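NADPH-dependent aldehyde reductase YqhD (PDB 4QGS) reduces a broad range of short-chain aldehydes to their alcohols with NADPH, using one zinc ion per subunit. Local coordinates at residues I231-A242 with V251-A262. Numbering follows the deposited sequence.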
loop_
_atom_site.group_PDB
_atom_site.type_symbol
_atom_site.label_atom_id
_atom_site.label_comp_id
_atom_site.label_asym_id
_atom_site.label_seq_id
_atom_site.Cartn_x
_atom_site.Cartn_y
_atom_site.Cartn_z
ATOM N N ILE A 231 6.971 -14.376 1.354
ATOM C CA ILE A 231 6.535 -13.285 0.478
ATOM C C ILE A 231 7.731 -12.744 -0.320
ATOM O O ILE A 231 7.650 -12.567 -1.546
ATOM C CB ILE A 231 5.868 -12.135 1.286
ATOM C CG1 ILE A 231 4.526 -12.598 1.856
ATOM C CG2 ILE A 231 5.694 -10.870 0.401
ATOM C CD1 ILE A 231 3.976 -11.719 2.967
ATOM N N LEU A 232 8.838 -12.498 0.378
ATOM C CA LEU A 232 10.032 -11.898 -0.239
ATOM C C LEU A 232 10.598 -12.825 -1.317
ATOM O O LEU A 232 10.884 -12.399 -2.442
ATOM C CB LEU A 232 11.085 -11.589 0.834
ATOM C CG LEU A 232 10.633 -10.555 1.862
ATOM C CD1 LEU A 232 11.606 -10.483 3.023
ATOM C CD2 LEU A 232 10.522 -9.165 1.196
ATOM N N LEU A 233 10.714 -14.109 -0.989
ATOM C CA LEU A 233 11.197 -15.101 -1.935
ATOM C C LEU A 233 10.327 -15.168 -3.196
ATOM O O LEU A 233 10.834 -15.287 -4.315
ATOM C CB LEU A 233 11.256 -16.479 -1.244
ATOM C CG LEU A 233 12.473 -16.600 -0.321
ATOM C CD1 LEU A 233 12.235 -17.692 0.722
ATOM C CD2 LEU A 233 13.731 -16.882 -1.115
ATOM N N THR A 234 9.012 -15.089 -3.008
ATOM C CA THR A 234 8.062 -15.121 -4.118
ATOM C C THR A 234 8.201 -13.880 -5.010
ATOM O O THR A 234 8.175 -13.976 -6.228
ATOM C CB THR A 234 6.620 -15.227 -3.595
ATOM O OG1 THR A 234 6.495 -16.443 -2.830
ATOM C CG2 THR A 234 5.634 -15.279 -4.757
ATOM N N LEU A 235 8.340 -12.720 -4.390
ATOM C CA LEU A 235 8.495 -11.478 -5.155
ATOM C C LEU A 235 9.810 -11.477 -5.928
ATOM O O LEU A 235 9.873 -10.984 -7.066
ATOM C CB LEU A 235 8.408 -10.263 -4.223
ATOM C CG LEU A 235 7.037 -9.962 -3.610
ATOM C CD1 LEU A 235 7.123 -8.849 -2.561
ATOM C CD2 LEU A 235 6.004 -9.611 -4.689
ATOM N N ILE A 236 10.868 -12.014 -5.333
ATOM C CA ILE A 236 12.166 -12.050 -6.023
ATOM C C ILE A 236 12.124 -13.009 -7.207
ATOM O O ILE A 236 12.671 -12.721 -8.284
ATOM C CB ILE A 236 13.302 -12.436 -5.056
ATOM C CG1 ILE A 236 13.559 -11.279 -4.095
ATOM C CG2 ILE A 236 14.568 -12.788 -5.818
ATOM C CD1 ILE A 236 14.295 -11.677 -2.825
ATOM N N GLU A 237 11.426 -14.126 -7.041
ATOM C CA GLU A 237 11.336 -15.097 -8.125
ATOM C C GLU A 237 10.423 -14.637 -9.259
ATOM O O GLU A 237 10.822 -14.669 -10.425
ATOM C CB GLU A 237 10.856 -16.460 -7.615
ATOM C CG GLU A 237 10.850 -17.502 -8.743
ATOM C CD GLU A 237 10.799 -18.936 -8.233
ATOM O OE1 GLU A 237 10.657 -19.134 -7.004
ATOM O OE2 GLU A 237 10.915 -19.863 -9.068
ATOM N N ASP A 238 9.210 -14.208 -8.931
ATOM C CA ASP A 238 8.212 -13.950 -9.979
ATOM C C ASP A 238 8.022 -12.467 -10.306
ATOM O O ASP A 238 7.427 -12.133 -11.332
ATOM C CB ASP A 238 6.860 -14.574 -9.594
ATOM C CG ASP A 238 6.784 -16.056 -9.935
ATOM O OD1 ASP A 238 7.821 -16.643 -10.309
ATOM O OD2 ASP A 238 5.685 -16.626 -9.843
ATOM N N GLY A 239 8.504 -11.576 -9.442
ATOM C CA GLY A 239 8.419 -10.152 -9.723
ATOM C C GLY A 239 9.067 -9.761 -11.043
ATOM O O GLY A 239 8.436 -9.098 -11.861
ATOM N N PRO A 240 10.326 -10.182 -11.265
ATOM C CA PRO A 240 10.952 -9.863 -12.557
ATOM C C PRO A 240 10.214 -10.496 -13.730
ATOM O O PRO A 240 10.172 -9.910 -14.813
ATOM C CB PRO A 240 12.357 -10.455 -12.418
ATOM C CG PRO A 240 12.622 -10.449 -10.949
ATOM C CD PRO A 240 11.284 -10.819 -10.346
ATOM N N LYS A 241 9.636 -11.674 -13.521
ATOM C CA LYS A 241 8.897 -12.334 -14.589
ATOM C C LYS A 241 7.632 -11.567 -14.979
ATOM O O LYS A 241 7.166 -11.672 -16.110
ATOM C CB LYS A 241 8.514 -13.750 -14.180
ATOM C CG LYS A 241 9.686 -14.643 -13.881
ATOM C CD LYS A 241 9.168 -16.026 -13.481
ATOM C CE LYS A 241 10.252 -16.905 -12.905
ATOM N NZ LYS A 241 9.643 -18.135 -12.311
ATOM N N ALA A 242 7.060 -10.818 -14.037
ATOM C CA ALA A 242 5.819 -10.100 -14.318
ATOM C C ALA A 242 6.088 -9.010 -15.357
ATOM O O ALA A 242 5.200 -8.623 -16.115
ATOM C CB ALA A 242 5.226 -9.513 -13.039
ATOM N N VAL A 251 2.387 -16.276 -13.094
ATOM C CA VAL A 251 3.304 -15.235 -12.626
ATOM C C VAL A 251 2.543 -14.065 -12.032
ATOM O O VAL A 251 2.825 -13.646 -10.898
ATOM C CB VAL A 251 4.216 -14.731 -13.765
ATOM C CG1 VAL A 251 4.883 -13.408 -13.382
ATOM C CG2 VAL A 251 5.260 -15.777 -14.087
ATOM N N ARG A 252 1.566 -13.546 -12.778
ATOM C CA ARG A 252 0.810 -12.369 -12.325
ATOM C C ARG A 252 -0.032 -12.692 -11.092
ATOM O O ARG A 252 -0.224 -11.849 -10.213
ATOM C CB ARG A 252 -0.083 -11.832 -13.454
ATOM C CG ARG A 252 0.680 -11.382 -14.705
ATOM C CD ARG A 252 1.882 -10.480 -14.382
ATOM N NE ARG A 252 1.521 -9.226 -13.730
ATOM C CZ ARG A 252 1.259 -8.094 -14.378
ATOM N NH1 ARG A 252 1.301 -8.062 -15.709
ATOM N NH2 ARG A 252 0.961 -6.995 -13.700
ATOM N N ALA A 253 -0.510 -13.928 -11.024
ATOM C CA ALA A 253 -1.264 -14.393 -9.862
ATOM C C ALA A 253 -0.386 -14.447 -8.612
ATOM O O ALA A 253 -0.774 -13.968 -7.532
ATOM C CB ALA A 253 -1.883 -15.777 -10.142
ATOM N N ASN A 254 0.800 -15.037 -8.741
ATOM C CA ASN A 254 1.705 -15.110 -7.596
ATOM C C ASN A 254 2.097 -13.723 -7.123
ATOM O O ASN A 254 2.189 -13.477 -5.924
ATOM C CB ASN A 254 2.961 -15.914 -7.931
ATOM C CG ASN A 254 2.743 -17.405 -7.794
ATOM O OD1 ASN A 254 2.185 -17.864 -6.799
ATOM N ND2 ASN A 254 3.188 -18.166 -8.785
ATOM N N VAL A 255 2.324 -12.797 -8.053
ATOM C CA VAL A 255 2.739 -11.465 -7.627
ATOM C C VAL A 255 1.580 -10.737 -6.936
ATOM O O VAL A 255 1.761 -10.113 -5.890
ATOM C CB VAL A 255 3.284 -10.644 -8.816
ATOM C CG1 VAL A 255 3.526 -9.199 -8.389
ATOM C CG2 VAL A 255 4.561 -11.287 -9.309
ATOM N N MET A 256 0.379 -10.874 -7.483
ATOM C CA MET A 256 -0.785 -10.209 -6.914
ATOM C C MET A 256 -1.095 -10.732 -5.506
ATOM O O MET A 256 -1.428 -9.957 -4.603
ATOM C CB MET A 256 -2.007 -10.397 -7.810
ATOM C CG MET A 256 -3.187 -9.524 -7.424
ATOM S SD MET A 256 -4.590 -9.795 -8.541
ATOM C CE MET A 256 -5.467 -8.250 -8.350
ATOM N N TRP A 257 -0.990 -12.043 -5.329
ATOM C CA TRP A 257 -1.336 -12.657 -4.045
ATOM C C TRP A 257 -0.248 -12.379 -3.021
ATOM O O TRP A 257 -0.541 -12.075 -1.862
ATOM C CB TRP A 257 -1.574 -14.167 -4.204
ATOM C CG TRP A 257 -2.223 -14.858 -2.991
ATOM C CD1 TRP A 257 -1.873 -16.075 -2.462
ATOM C CD2 TRP A 257 -3.324 -14.380 -2.198
ATOM N NE1 TRP A 257 -2.686 -16.378 -1.385
ATOM C CE2 TRP A 257 -3.581 -15.353 -1.203
ATOM C CE3 TRP A 257 -4.116 -13.223 -2.223
ATOM C CZ2 TRP A 257 -4.594 -15.201 -0.256
ATOM C CZ3 TRP A 257 -5.124 -13.080 -1.287
ATOM C CH2 TRP A 257 -5.355 -14.071 -0.313
ATOM N N ALA A 258 1.009 -12.450 -3.448
ATOM C CA ALA A 258 2.112 -12.064 -2.570
ATOM C C ALA A 258 1.990 -10.614 -2.102
ATOM O O ALA A 258 2.178 -10.321 -0.914
ATOM C CB ALA A 258 3.459 -12.283 -3.263
ATOM N N ALA A 259 1.698 -9.702 -3.035
ATOM C CA ALA A 259 1.593 -8.289 -2.708
ATOM C C ALA A 259 0.434 -8.055 -1.748
ATOM O O ALA A 259 0.509 -7.228 -0.836
ATOM C CB ALA A 259 1.425 -7.451 -4.009
ATOM N N THR A 260 -0.640 -8.813 -1.933
ATOM C CA THR A 260 -1.780 -8.699 -1.047
ATOM C C THR A 260 -1.389 -9.090 0.368
ATOM O O THR A 260 -1.788 -8.431 1.316
ATOM C CB THR A 260 -2.958 -9.559 -1.536
ATOM O OG1 THR A 260 -3.401 -9.048 -2.798
ATOM C CG2 THR A 260 -4.111 -9.492 -0.554
ATOM N N GLN A 261 -0.589 -10.140 0.517
ATOM C CA GLN A 261 -0.146 -10.527 1.860
ATOM C C GLN A 261 0.815 -9.490 2.451
ATOM O O GLN A 261 0.780 -9.225 3.650
ATOM C CB GLN A 261 0.492 -11.917 1.831
ATOM C CG GLN A 261 -0.503 -13.002 1.432
ATOM C CD GLN A 261 -1.660 -13.079 2.426
ATOM O OE1 GLN A 261 -1.444 -13.114 3.625
ATOM N NE2 GLN A 261 -2.882 -13.075 1.921
ATOM N N ALA A 262 1.648 -8.880 1.611
ATOM C CA ALA A 262 2.584 -7.856 2.090
ATOM C C ALA A 262 1.837 -6.662 2.688
ATOM O O ALA A 262 2.318 -6.013 3.619
ATOM C CB ALA A 262 3.503 -7.401 0.949
#
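Ile-231 lays its two branches along the last turn of helix 249-262. Its CD1 meets Gln-261 CB at 3.7 Å, the two side chains crossing at about a right angle, while CG2, anti to the backbone N, heads for Ala-258 O and Ala-262 CB. Cut back to an alanine, this position would probably leave Gln-261 CB and Ala-262 CB without their apolar cover and open a gap between the helices. One turn on from Ile-231, Thr-234 CG2 and Leu-235 CD2 each touch Ala-258 CB at 4.0 Å, this methyl facing the cleft between the two side chains; Thr-234 OG1 meanwhile bonds back to Gly-230 O.

At the other end Val-251 is the wedge. With its CG1 anti to the backbone N (chi1 164°), that methyl lies 3.4 Å from Ala-242 N and packs against Asp-238 O as well, and CG2 rests on the Lys-241 chain. Val-255 CG2 also comes up to Asp-238 O, at 3.6 Å, just where the helix is kinked and the N atoms of Pro-240 and Lys-241 lack bonds to the preceding turn. Ala-242 CB packs on Arg-252 CD, whose bent chain carries NH1 to Pro-246 O.

The polar link is modest: Asn-254 ND2 gives a weak bond to Asp-238 OD2 (3.1 Å), with the amide and carboxylate planes 50° apart. The other oxygen, OD1, takes a salt bridge from Lys-241 NZ at 3.1 Å, so both ends of the carboxylate are engaged.

The axes approach to 8.7 Å, their directions 132° apart, in a helical hairpin of the C-terminal family region. Helix 196-211, which supplies the zinc ligands Asp-205 and His-209, touches both Ile-231 and Ala-262 through Thr-210; Leu-232 and Ile-236 pack on helix 312-323, and Met-256 and Thr-260 on strand 183-186 of the parallel sheet.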